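Local structure of putative type VI secretion protein (Escherichia coli, 3U66) at residues 11-16 with 48-53; 18-23 with 72-77; 41-46 with 62-67; 90-95 with 99-104; 124-129 with 160-165. The protein is an inner-membrane-attached component of a type VI secretion system, whose all-helical cytoplasmic domain probably contributes to assembly of the secretion machinery. All blocks are in the same frame, centred on the assembly; numbering follows the deposited sequence.

How the contacts relate
The five contacts run from the helical core to its outer loops. Contacts 1, 2 and 3 join the three long helices 7-24, 32-52 and 57-76 in pairs, each pair once. Contacts 2 and 3 are buried and mainly apolar, with one serine in contact 2, whereas contact 1, near one end of the bundle, is partly open and adds a water bridge. Contact 4 is the polar one: a tight turn held by backbone and amide hydrogen bonds, tied to contact 2 through Asp72. Contact 5 lays a loop's aromatic ring, buried, on helix 122-133, though the loop is largely exposed. Contacts 4 and 5 lie on opposite sides of the chain's centre, yet both touch contact 3.

Contact 1 (11-16 with 48-53); sequences QIFYPG and EELAEA
Ile12 and Glu49 lie alongside each other with their side chains running in opposite directions, so that the aliphatic branch of one passes the carboxylate-bearing chain of the other. Ile12 points at the facing helix and offers two methyls: CD1 lies 3.6 Å from Glu49 CB, and CG2 is 3.8 Å from the same CB. Branching at CB allows this double touch, because CG2 stands opposite the backbone N while CG1, beside that N, carries CD1 to the same glutamate. The Glu49 chain, extended beyond CG (chi2 162°), runs along the isoleucine, and OE1 itself lies 3.5 Å from Ile12 CD1. The same oxygen takes a water that bridges the segments, donating to Ile12 O at 2.8 Å and to Glu49 OE1 at 2.7 Å. A glutamate suits this border position, since its stem packs against the methyls while OE1, also beside them, keeps a water.

On the inner side the contact is wholly apolar. The side chains of Phe13 and Leu50 meet at roughly a right angle, with Leu50 CD1 approaching Phe13 CZ obliquely at 3.8 Å. A flat ring and a branched leucine, both buried, suit this side, where a polar group would probably lack partners.

Helices 7-24 and 32-52 are nearly antiparallel here, the short axes 10.6 Å apart and inclined at 167°. Helix 7-24 is kinked close by, where the N atoms of Pro15 and Gly16 lack a bond to the preceding turn. Helix 57-76 closes the inner side: Met63 touches both Phe13 and Leu50, and the Phe13 ring also meets that of Phe67.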
# COMPACT_ATOMS: atom_id res chain seq x y z
N GLN A 11 -0.83 8.13 -12.83
CA GLN A 11 -0.83 7.59 -14.20
C GLN A 11 0.01 6.30 -14.28
O GLN A 11 -0.38 5.37 -14.99
CB GLN A 11 -0.18 8.63 -15.13
CG GLN A 11 -1.07 9.34 -16.13
CD GLN A 11 -0.26 10.17 -17.12
OE1 GLN A 11 0.98 10.05 -17.26
NE2 GLN A 11 -0.95 11.03 -17.86
N ILE A 12 1.19 6.28 -13.60
CA ILE A 12 2.14 5.16 -13.56
C ILE A 12 1.54 3.97 -12.77
O ILE A 12 1.71 2.82 -13.18
CB ILE A 12 3.51 5.57 -12.91
CG1 ILE A 12 4.05 6.96 -13.31
CG2 ILE A 12 4.57 4.50 -13.06
CD1 ILE A 12 4.55 7.19 -14.74
N PHE A 13 0.90 4.25 -11.62
CA PHE A 13 0.37 3.21 -10.74
C PHE A 13 -1.06 2.77 -11.01
O PHE A 13 -1.45 1.73 -10.49
CB PHE A 13 0.57 3.59 -9.27
CG PHE A 13 1.99 3.57 -8.76
CD1 PHE A 13 2.66 2.36 -8.56
CD2 PHE A 13 2.66 4.75 -8.45
CE1 PHE A 13 3.97 2.34 -8.09
CE2 PHE A 13 3.97 4.73 -7.99
CZ PHE A 13 4.63 3.53 -7.82
N TYR A 14 -1.83 3.52 -11.83
CA TYR A 14 -3.23 3.19 -12.17
C TYR A 14 -3.45 1.74 -12.64
O TYR A 14 -4.29 1.07 -12.05
CB TYR A 14 -3.87 4.19 -13.15
CG TYR A 14 -4.53 5.39 -12.51
CD1 TYR A 14 -5.47 5.24 -11.49
CD2 TYR A 14 -4.32 6.68 -13.00
CE1 TYR A 14 -6.09 6.33 -10.90
CE2 TYR A 14 -4.94 7.78 -12.43
CZ TYR A 14 -5.83 7.61 -11.38
OH TYR A 14 -6.45 8.69 -10.82
N PRO A 15 -2.70 1.18 -13.63
CA PRO A 15 -2.93 -0.22 -14.01
C PRO A 15 -2.79 -1.20 -12.84
O PRO A 15 -3.63 -2.09 -12.67
CB PRO A 15 -1.88 -0.47 -15.10
CG PRO A 15 -1.53 0.85 -15.62
CD PRO A 15 -1.60 1.77 -14.44
N GLY A 16 -1.75 -1.01 -12.03
CA GLY A 16 -1.46 -1.81 -10.85
C GLY A 16 -2.51 -1.65 -9.77
O GLY A 16 -2.98 -2.64 -9.20
N GLU A 48 11.02 2.29 -14.04
CA GLU A 48 11.58 2.94 -15.23
C GLU A 48 10.83 4.23 -15.55
O GLU A 48 11.46 5.22 -15.91
CB GLU A 48 11.55 1.98 -16.43
N GLU A 49 9.49 4.22 -15.41
CA GLU A 49 8.63 5.37 -15.68
C GLU A 49 8.81 6.52 -14.68
O GLU A 49 8.93 7.67 -15.10
CB GLU A 49 7.16 4.94 -15.79
CG GLU A 49 6.62 5.02 -17.20
CD GLU A 49 5.35 4.23 -17.48
OE1 GLU A 49 4.38 4.33 -16.69
OE2 GLU A 49 5.31 3.57 -18.54
N LEU A 50 8.87 6.20 -13.36
CA LEU A 50 9.10 7.18 -12.29
C LEU A 50 10.44 7.89 -12.48
O LEU A 50 10.51 9.11 -12.32
CB LEU A 50 9.03 6.53 -10.89
CG LEU A 50 7.64 6.18 -10.35
CD1 LEU A 50 7.74 5.15 -9.26
CD2 LEU A 50 6.89 7.42 -9.86
N ALA A 51 11.49 7.13 -12.84
CA ALA A 51 12.83 7.65 -13.12
C ALA A 51 12.81 8.58 -14.35
O ALA A 51 13.45 9.63 -14.32
CB ALA A 51 13.81 6.50 -13.33
N GLU A 52 12.05 8.20 -15.42
CA GLU A 52 11.89 8.99 -16.65
C GLU A 52 11.09 10.28 -16.38
O GLU A 52 11.37 11.32 -16.99
CB GLU A 52 11.20 8.16 -17.75
CG GLU A 52 12.15 7.26 -18.52
N ALA A 53 10.12 10.21 -15.46
CA ALA A 53 9.29 11.34 -15.07
C ALA A 53 10.03 12.37 -14.19
O ALA A 53 9.47 13.41 -13.85
CB ALA A 53 8.03 10.85 -14.38
O HOH W 1 3.47 2.21 -15.24

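Contact 2 (18-23 with 72-77); sequences LMVSQL and DESVLN
Ser74 and Leu23, which give up the most area here, meet different partners across the interface of helices 7-24 and 57-76. Ser74 points at helix 7-24, and its OG comes 3.8 Å from Val20 CB. This is a van der Waals touch, as the valine side chain has no polar atom to offer a hydroxyl; the polar needs of Ser74 OG are met within its own helix, where it hydrogen-bonds to Leu70 O, with Leu71 O a second acceptor close enough to share that proton. A serine fits because it is small enough to let the two backbones come close, the CA atoms of Val20 and Ser74 being 6.5 Å apart, and because its hydroxyl can fold back onto the preceding turn rather than stay buried without a partner.

Leu23 supplies the greasy half. It also points across the interface, and its CD1 meets Val75 CG2 at 3.8 Å, methyl against methyl, with the two side chains set at a slant. In Val75, CG1 lies opposite the backbone N (chi1 167°), and CG2, beside that N, is the branch that meets Leu23. No hydrogen bond links the two segments, so the join depends on shape and the exclusion of water.

Around these four buried residues, Leu71 of helix 57-76 touches both Val20 and Leu23, while Leu35 of helix 32-52 packs on Leu23. Trp85 and Trp88, the latter on the short helix 87-90, lie against Val75.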
# COMPACT_ATOMS: atom_id res chain seq x y z
N LEU A 18 -5.62 -0.72 -10.22
CA LEU A 18 -6.85 -1.34 -10.67
C LEU A 18 -6.78 -2.86 -10.48
O LEU A 18 -7.76 -3.46 -10.03
CB LEU A 18 -7.17 -0.95 -12.12
CG LEU A 18 -8.54 -1.37 -12.69
CD1 LEU A 18 -9.72 -0.70 -11.95
CD2 LEU A 18 -8.62 -1.09 -14.19
N MSE A 19 -5.59 -3.46 -10.74
CA MSE A 19 -5.31 -4.89 -10.55
C MSE A 19 -5.49 -5.31 -9.09
O MSE A 19 -6.14 -6.33 -8.85
CB MSE A 19 -3.92 -5.25 -11.10
CG MSE A 19 -3.53 -6.74 -10.95
SE MSE A 19 -1.57 -7.09 -11.02
CE MSE A 19 -0.93 -5.56 -10.02
N VAL A 20 -4.94 -4.54 -8.12
CA VAL A 20 -5.10 -4.84 -6.69
C VAL A 20 -6.57 -4.72 -6.28
O VAL A 20 -7.06 -5.59 -5.55
CB VAL A 20 -4.11 -4.19 -5.67
CG1 VAL A 20 -2.81 -3.72 -6.32
CG2 VAL A 20 -4.74 -3.08 -4.83
N SER A 21 -7.28 -3.69 -6.80
CA SER A 21 -8.70 -3.45 -6.55
C SER A 21 -9.54 -4.64 -7.04
O SER A 21 -10.48 -5.05 -6.34
CB SER A 21 -9.16 -2.16 -7.22
OG SER A 21 -10.36 -1.69 -6.63
N GLN A 22 -9.18 -5.23 -8.19
CA GLN A 22 -9.86 -6.41 -8.74
C GLN A 22 -9.59 -7.66 -7.90
O GLN A 22 -10.51 -8.43 -7.66
CB GLN A 22 -9.52 -6.64 -10.22
CG GLN A 22 -10.21 -5.68 -11.19
CD GLN A 22 -11.72 -5.73 -11.10
OE1 GLN A 22 -12.35 -4.89 -10.45
NE2 GLN A 22 -12.31 -6.71 -11.76
N LEU A 23 -8.33 -7.83 -7.44
CA LEU A 23 -7.92 -8.95 -6.58
C LEU A 23 -8.63 -8.89 -5.22
O LEU A 23 -9.00 -9.93 -4.67
CB LEU A 23 -6.39 -8.99 -6.38
CG LEU A 23 -5.53 -9.40 -7.58
CD1 LEU A 23 -4.07 -9.15 -7.30
CD2 LEU A 23 -5.67 -10.87 -7.88
N ASP A 72 1.22 -7.38 -2.31
CA ASP A 72 1.54 -8.59 -1.53
C ASP A 72 0.43 -8.92 -0.53
O ASP A 72 0.01 -10.07 -0.45
CB ASP A 72 2.87 -8.44 -0.78
CG ASP A 72 4.13 -8.57 -1.62
OD1 ASP A 72 4.10 -9.29 -2.63
OD2 ASP A 72 5.15 -7.99 -1.22
N GLU A 73 -0.05 -7.90 0.22
CA GLU A 73 -1.12 -8.06 1.22
C GLU A 73 -2.46 -8.50 0.61
O GLU A 73 -3.11 -9.37 1.19
CB GLU A 73 -1.28 -6.79 2.06
CG GLU A 73 -2.02 -7.04 3.37
CD GLU A 73 -2.62 -5.79 3.98
OE1 GLU A 73 -3.68 -5.33 3.50
OE2 GLU A 73 -2.01 -5.27 4.94
N SER A 74 -2.86 -7.91 -0.54
CA SER A 74 -4.13 -8.26 -1.21
C SER A 74 -4.14 -9.67 -1.81
O SER A 74 -5.22 -10.25 -1.99
CB SER A 74 -4.53 -7.21 -2.24
OG SER A 74 -3.41 -6.62 -2.88
N VAL A 75 -2.94 -10.25 -2.07
CA VAL A 75 -2.77 -11.60 -2.60
C VAL A 75 -2.74 -12.63 -1.46
O VAL A 75 -3.36 -13.69 -1.58
CB VAL A 75 -1.52 -11.69 -3.53
CG1 VAL A 75 -1.14 -13.13 -3.84
CG2 VAL A 75 -1.75 -10.92 -4.82
N LEU A 76 -2.02 -12.32 -0.37
CA LEU A 76 -1.88 -13.23 0.77
C LEU A 76 -3.14 -13.38 1.62
O LEU A 76 -3.39 -14.47 2.15
CB LEU A 76 -0.63 -12.92 1.61
CG LEU A 76 0.72 -12.95 0.86
CD1 LEU A 76 1.78 -12.17 1.61
CD2 LEU A 76 1.18 -14.38 0.57
N ASN A 77 -3.97 -12.31 1.72
CA ASN A 77 -5.24 -12.34 2.47
C ASN A 77 -6.42 -12.83 1.60
O ASN A 77 -7.60 -12.65 1.96
CB ASN A 77 -5.52 -10.99 3.17
CG ASN A 77 -5.97 -9.84 2.29
OD1 ASN A 77 -6.10 -9.94 1.06
ND2 ASN A 77 -6.17 -8.68 2.90

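Contact 3 (41-46 with 62-67); sequences QLVKQA and IMLYAF
Two neighbouring antiparallel helices of the bundle, 32-52 and 57-76, pack through small and branched apolar residues around the pair Val43 and Leu64. Their short axes lie 10.7 Å apart and run at 164° to each other. Leu64 acts as the central projection: its CD2 sits 3.6 Å from Ala46 CB and 4.0 Å from Val43 CG1, and the same methyl lies against the backbone at Val43 O. Alanine suits its position because a single methyl leaves room for the leucine branch one turn on from Val43.

Val43 divides its two methyls between neighbours. Because CG1 stands opposite the backbone N (chi1 174°), it is directed to Leu64, while CG2 is set against Phe67. There it meets the ring at its edge, near the ring plane, 4.2 Å from CD2. The planar phenyl thus fills the next step along the interface, and no hydrogen bond crosses it.

Helix 7-24 lies over one side of the pair, where Met19 touches Leu42 and Ile12 touches Ala46. On other sides of helix 57-76, Ile62 and Met63 pack on helix 122-133, and Tyr65 reaches helix 103-115.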
# COMPACT_ATOMS: atom_id res chain seq x y z
N GLN A 41 6.56 -7.34 -13.62
CA GLN A 41 6.69 -6.49 -14.82
C GLN A 41 6.09 -5.11 -14.59
O GLN A 41 6.64 -4.12 -15.06
CB GLN A 41 6.07 -7.16 -16.07
CG GLN A 41 6.69 -8.50 -16.49
CD GLN A 41 8.21 -8.55 -16.42
OE1 GLN A 41 8.93 -7.82 -17.12
NE2 GLN A 41 8.72 -9.43 -15.56
N LEU A 42 4.97 -5.06 -13.85
CA LEU A 42 4.28 -3.83 -13.49
C LEU A 42 5.13 -2.94 -12.56
O LEU A 42 5.23 -1.73 -12.77
CB LEU A 42 2.94 -4.18 -12.85
CG LEU A 42 1.74 -3.52 -13.52
CD1 LEU A 42 0.53 -4.40 -13.38
CD2 LEU A 42 1.41 -2.09 -12.88
N VAL A 43 5.79 -3.57 -11.55
CA VAL A 43 6.68 -2.91 -10.60
C VAL A 43 7.90 -2.36 -11.36
O VAL A 43 8.27 -1.21 -11.16
CB VAL A 43 7.08 -3.87 -9.44
CG1 VAL A 43 8.13 -3.25 -8.53
CG2 VAL A 43 5.86 -4.29 -8.63
N LYS A 44 8.49 -3.18 -12.27
CA LYS A 44 9.65 -2.80 -13.09
C LYS A 44 9.30 -1.65 -14.05
O LYS A 44 10.11 -0.75 -14.24
CB LYS A 44 10.21 -4.01 -13.85
CG LYS A 44 10.91 -5.05 -12.97
CD LYS A 44 12.02 -5.78 -13.72
CE LYS A 44 11.54 -6.92 -14.59
NZ LYS A 44 12.60 -7.36 -15.54
N GLN A 45 8.07 -1.69 -14.63
CA GLN A 45 7.53 -0.68 -15.54
C GLN A 45 7.38 0.64 -14.79
O GLN A 45 7.75 1.69 -15.32
CB GLN A 45 6.18 -1.14 -16.12
CG GLN A 45 5.37 -0.07 -16.86
CD GLN A 45 5.75 0.06 -18.31
OE1 GLN A 45 5.48 -0.83 -19.12
NE2 GLN A 45 6.34 1.18 -18.66
N ALA A 46 6.87 0.56 -13.55
CA ALA A 46 6.68 1.72 -12.68
C ALA A 46 8.01 2.37 -12.31
O ALA A 46 8.10 3.60 -12.34
CB ALA A 46 5.89 1.33 -11.44
N ILE A 62 9.97 4.76 -2.13
CA ILE A 62 8.85 4.75 -1.17
C ILE A 62 7.52 4.42 -1.88
O ILE A 62 6.76 3.57 -1.40
CB ILE A 62 8.80 5.97 -0.17
CG1 ILE A 62 7.45 6.12 0.56
CG2 ILE A 62 9.12 7.27 -0.85
CD1 ILE A 62 7.05 5.06 1.49
N MSE A 63 7.28 5.05 -3.04
CA MSE A 63 6.08 4.79 -3.85
C MSE A 63 5.98 3.32 -4.28
O MSE A 63 4.91 2.71 -4.14
CB MSE A 63 6.06 5.69 -5.09
CG MSE A 63 5.53 7.08 -4.80
SE MSE A 63 6.03 8.31 -6.24
CE MSE A 63 4.51 9.04 -6.56
N LEU A 64 7.10 2.74 -4.76
CA LEU A 64 7.19 1.34 -5.18
C LEU A 64 7.09 0.38 -4.00
O LEU A 64 6.56 -0.72 -4.17
CB LEU A 64 8.47 1.10 -5.98
CG LEU A 64 8.47 1.65 -7.41
CD1 LEU A 64 9.88 1.90 -7.89
CD2 LEU A 64 7.73 0.71 -8.36
N TYR A 65 7.60 0.79 -2.81
CA TYR A 65 7.55 -0.00 -1.59
C TYR A 65 6.10 -0.18 -1.15
O TYR A 65 5.65 -1.31 -0.96
CB TYR A 65 8.37 0.67 -0.47
CG TYR A 65 8.52 -0.19 0.77
CD1 TYR A 65 7.62 -0.09 1.83
CD2 TYR A 65 9.58 -1.09 0.89
CE1 TYR A 65 7.74 -0.89 2.96
CE2 TYR A 65 9.72 -1.89 2.02
CZ TYR A 65 8.79 -1.79 3.05
OH TYR A 65 8.90 -2.58 4.16
N ALA A 66 5.35 0.96 -1.04
CA ALA A 66 3.94 0.99 -0.66
C ALA A 66 3.12 0.14 -1.61
O ALA A 66 2.28 -0.62 -1.14
CB ALA A 66 3.43 2.42 -0.66
N PHE A 67 3.42 0.21 -2.92
CA PHE A 67 2.73 -0.61 -3.92
C PHE A 67 3.00 -2.10 -3.76
O PHE A 67 2.06 -2.89 -3.89
CB PHE A 67 3.05 -0.16 -5.35
CG PHE A 67 2.23 -0.89 -6.38
CD1 PHE A 67 0.93 -0.50 -6.68
CD2 PHE A 67 2.76 -1.99 -7.05
CE1 PHE A 67 0.18 -1.19 -7.62
CE2 PHE A 67 2.00 -2.68 -7.99
CZ PHE A 67 0.72 -2.28 -8.26

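Contact 4 (90-95 with 99-104); sequences QDPLQA and GTLNAG
Gln94 joins the two segments through both its backbone and its side chain. Its carbonyl oxygen accepts from Thr100 N at 3.1 Å, with a fairly straight N-H...O angle of 163°; the donor stands above the carbonyl plane. Asn102, at the N-cap of helix 103-115, makes no side-chain capping bond; instead Gln94 OE1 accepts from Ala103 N, also at 3.1 Å and 159°, again from above the amide plane. Placing CG between the backbone N and the carbonyl carbon (chi1 55°) directs the extended chain toward that amide. One face of the Gln94 amide lies over Ala103 CB, 3.5 Å from Gln94 CD; a methyl is small enough to let the amide lie flat over it. Gln94 NE2 has a hydrogen-bonding partner of its own.

The segments form the tight link between helices 93-98 and 103-115. Gly99, just past the end of helix 93-98, takes a positive phi, which favours glycine, and its N gives a weak bond to Ala95 O at 3.2 Å. The chain then makes an ST turn, in which Thr100 OG1 accepts from Asn102 N at 3.0 Å, while CG2 packs toward Gln94.

At the start of helix 93-98, with Pro92 at the N-cap position, the buried Asp72 carboxylate of helix 57-76 accepts from Leu93 N through OD1 and from Gln94 N through OD2, and Ala95 N donates to Pro92 O. Outside the polar network, Leu101 CD2 lies 3.7 Å from Pro92 CD and 4.0 Å from Ala95 CB, its side chain crossing the proline ring at about a right angle.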
# COMPACT_ATOMS: atom_id res chain seq x y z
N GLN A 90 6.11 -18.01 -0.40
CA GLN A 90 7.53 -18.36 -0.37
C GLN A 90 8.38 -17.09 -0.48
O GLN A 90 9.12 -16.78 0.45
CB GLN A 90 7.88 -19.36 -1.50
N ASP A 91 8.26 -16.34 -1.61
CA ASP A 91 9.01 -15.10 -1.85
C ASP A 91 8.10 -13.97 -2.38
O ASP A 91 7.82 -13.95 -3.59
CB ASP A 91 10.20 -15.33 -2.79
CG ASP A 91 11.23 -16.33 -2.29
OD1 ASP A 91 11.61 -16.24 -1.10
OD2 ASP A 91 11.69 -17.17 -3.10
N PRO A 92 7.61 -13.04 -1.52
CA PRO A 92 6.75 -11.95 -2.02
C PRO A 92 7.54 -10.83 -2.68
O PRO A 92 8.78 -10.88 -2.71
CB PRO A 92 6.01 -11.49 -0.76
CG PRO A 92 6.91 -11.82 0.36
CD PRO A 92 7.84 -12.93 -0.06
N LEU A 93 6.84 -9.81 -3.23
CA LEU A 93 7.44 -8.68 -3.94
C LEU A 93 8.31 -7.81 -3.06
O LEU A 93 9.28 -7.24 -3.53
CB LEU A 93 6.38 -7.83 -4.65
CG LEU A 93 5.56 -8.50 -5.76
CD1 LEU A 93 4.35 -7.67 -6.10
CD2 LEU A 93 6.41 -8.74 -7.02
N GLN A 94 7.96 -7.71 -1.77
CA GLN A 94 8.71 -6.94 -0.77
C GLN A 94 10.07 -7.59 -0.49
O GLN A 94 11.01 -6.90 -0.11
CB GLN A 94 7.89 -6.78 0.53
CG GLN A 94 7.41 -8.09 1.15
CD GLN A 94 6.33 -7.88 2.17
OE1 GLN A 94 6.58 -7.83 3.37
NE2 GLN A 94 5.09 -7.77 1.71
N ALA A 95 10.15 -8.92 -0.66
CA ALA A 95 11.37 -9.70 -0.46
C ALA A 95 12.19 -9.71 -1.74
O ALA A 95 13.41 -9.60 -1.67
CB ALA A 95 11.03 -11.11 -0.02
N GLY A 99 14.02 -6.82 -0.14
CA GLY A 99 14.72 -7.63 0.84
C GLY A 99 14.15 -7.58 2.24
O GLY A 99 14.91 -7.56 3.21
N THR A 100 12.82 -7.56 2.35
CA THR A 100 12.09 -7.58 3.63
C THR A 100 10.84 -8.47 3.54
O THR A 100 10.33 -8.72 2.45
CB THR A 100 11.81 -6.15 4.18
OG1 THR A 100 11.04 -6.25 5.39
CG2 THR A 100 11.06 -5.24 3.18
N LEU A 101 10.36 -8.94 4.68
CA LEU A 101 9.13 -9.74 4.80
C LEU A 101 8.27 -9.06 5.88
O LEU A 101 7.26 -9.61 6.34
CB LEU A 101 9.45 -11.19 5.21
CG LEU A 101 10.33 -12.01 4.27
CD1 LEU A 101 11.24 -12.95 5.04
CD2 LEU A 101 9.51 -12.78 3.27
N ASN A 102 8.69 -7.83 6.28
CA ASN A 102 8.05 -7.03 7.31
C ASN A 102 7.49 -5.68 6.80
O ASN A 102 7.51 -4.69 7.53
CB ASN A 102 9.00 -6.85 8.52
CG ASN A 102 8.29 -6.54 9.82
OD1 ASN A 102 7.21 -7.08 10.13
ND2 ASN A 102 8.90 -5.66 10.60
N ALA A 103 6.96 -5.65 5.56
CA ALA A 103 6.40 -4.43 4.97
C ALA A 103 5.09 -4.02 5.63
O ALA A 103 4.80 -2.83 5.68
CB ALA A 103 6.21 -4.60 3.47
N GLY A 104 4.36 -4.99 6.19
CA GLY A 104 3.12 -4.74 6.92
C GLY A 104 3.34 -3.87 8.13
O GLY A 104 2.46 -3.07 8.49

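Contact 5 (124-129 with 160-165); sequences VLTCLC and PAFTFA
Phe162 lays one face of its ring on Cys129 of helix 122-133, and this is the tight part of the contact. Cys129 CB stands almost over the ring centre, 3.6 Å from the centroid and 12° off the normal, which makes a CH-pi contact. Its sulfur approaches more obliquely: SG is 4.6 Å from the centroid. With SG turned to the backbone N side (chi1 -75°), sulfur leans toward Phe162 CB and CG, and CB is left over the middle of the ring. At the rim, Thr126 CG2 touches the edge of the phenyl, 3.9 Å from CE1. Threonine suits the site because its methyl can meet the ring edge while OG1 hydrogen-bonds back to Val122 O of its own helix.

The rest of segment 160-165 is looser. It has no regular secondary structure and is largely exposed, with Thr163 turned away from the helix and the Phe164 ring engaged with Arg153 in a cation-pi contact.

With no hydrogen bond between the segments, the hold comes from one aromatic side chain, with Val159 adding to it on Thr126 and Cys129; dispersion, CH-pi and sulfur-aromatic attraction depend on close fit rather than charge.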
# COMPACT_ATOMS: atom_id res chain seq x y z
N VAL A 124 4.30 11.33 -3.28
CA VAL A 124 4.54 10.25 -2.30
C VAL A 124 3.33 10.13 -1.37
O VAL A 124 2.82 9.02 -1.20
CB VAL A 124 5.89 10.46 -1.54
CG1 VAL A 124 6.05 9.47 -0.38
CG2 VAL A 124 7.08 10.37 -2.49
N LEU A 125 2.85 11.27 -0.80
CA LEU A 125 1.68 11.33 0.09
C LEU A 125 0.42 10.83 -0.59
O LEU A 125 -0.44 10.26 0.08
CB LEU A 125 1.41 12.77 0.60
CG LEU A 125 2.39 13.42 1.59
CD1 LEU A 125 1.82 14.72 2.09
CD2 LEU A 125 2.69 12.53 2.77
N THR A 126 0.29 11.09 -1.92
CA THR A 126 -0.85 10.66 -2.73
C THR A 126 -0.86 9.13 -2.80
O THR A 126 -1.88 8.52 -2.49
CB THR A 126 -0.82 11.34 -4.11
OG1 THR A 126 -0.88 12.76 -3.92
CG2 THR A 126 -1.96 10.88 -5.02
N CYS A 127 0.30 8.54 -3.14
CA CYS A 127 0.47 7.09 -3.25
C CYS A 127 0.22 6.36 -1.94
O CYS A 127 -0.41 5.30 -1.96
CB CYS A 127 1.84 6.77 -3.83
SG CYS A 127 2.01 7.21 -5.57
N LEU A 128 0.65 6.95 -0.81
CA LEU A 128 0.44 6.41 0.53
C LEU A 128 -1.06 6.44 0.92
O LEU A 128 -1.53 5.56 1.65
CB LEU A 128 1.31 7.14 1.57
CG LEU A 128 2.83 6.95 1.46
CD1 LEU A 128 3.55 7.87 2.39
CD2 LEU A 128 3.25 5.51 1.71
N CYS A 129 -1.80 7.45 0.40
CA CYS A 129 -3.23 7.58 0.62
C CYS A 129 -3.95 6.54 -0.23
O CYS A 129 -4.89 5.89 0.24
CB CYS A 129 -3.72 8.99 0.30
SG CYS A 129 -3.28 10.22 1.55
N PRO A 160 -4.91 17.44 -0.34
CA PRO A 160 -6.26 17.94 -0.66
C PRO A 160 -7.19 16.92 -1.30
O PRO A 160 -8.38 16.90 -0.99
CB PRO A 160 -6.00 19.13 -1.59
CG PRO A 160 -4.66 18.88 -2.17
CD PRO A 160 -3.87 18.15 -1.12
N ALA A 161 -6.63 16.04 -2.15
CA ALA A 161 -7.34 15.00 -2.90
C ALA A 161 -7.97 13.89 -2.01
O ALA A 161 -8.77 13.08 -2.49
CB ALA A 161 -6.39 14.38 -3.90
N PHE A 162 -7.57 13.83 -0.73
CA PHE A 162 -8.01 12.77 0.16
C PHE A 162 -8.53 13.25 1.49
O PHE A 162 -8.10 14.28 2.01
CB PHE A 162 -6.88 11.75 0.37
CG PHE A 162 -6.52 10.96 -0.87
CD1 PHE A 162 -5.57 11.44 -1.76
CD2 PHE A 162 -7.14 9.75 -1.14
CE1 PHE A 162 -5.26 10.72 -2.92
CE2 PHE A 162 -6.82 9.03 -2.28
CZ PHE A 162 -5.89 9.52 -3.17
N THR A 163 -9.42 12.44 2.05
CA THR A 163 -10.03 12.64 3.37
C THR A 163 -10.34 11.28 4.00
O THR A 163 -10.02 10.25 3.42
CB THR A 163 -11.22 13.65 3.35
OG1 THR A 163 -11.56 14.00 4.70
CG2 THR A 163 -12.45 13.13 2.58
N PHE A 164 -10.92 11.28 5.20
CA PHE A 164 -11.27 10.05 5.87
C PHE A 164 -12.79 9.97 6.03
O PHE A 164 -13.46 11.01 6.11
CB PHE A 164 -10.55 9.93 7.23
CG PHE A 164 -11.07 10.82 8.33
CD1 PHE A 164 -12.03 10.36 9.23
CD2 PHE A 164 -10.62 12.13 8.46
CE1 PHE A 164 -12.53 11.19 10.23
CE2 PHE A 164 -11.13 12.97 9.46
CZ PHE A 164 -12.07 12.49 10.34
N ALA A 165 -13.33 8.75 6.06
CA ALA A 165 -14.75 8.51 6.25
C ALA A 165 -14.94 7.23 7.03
O ALA A 165 -14.30 6.22 6.75
CB ALA A 165 -15.50 8.45 4.91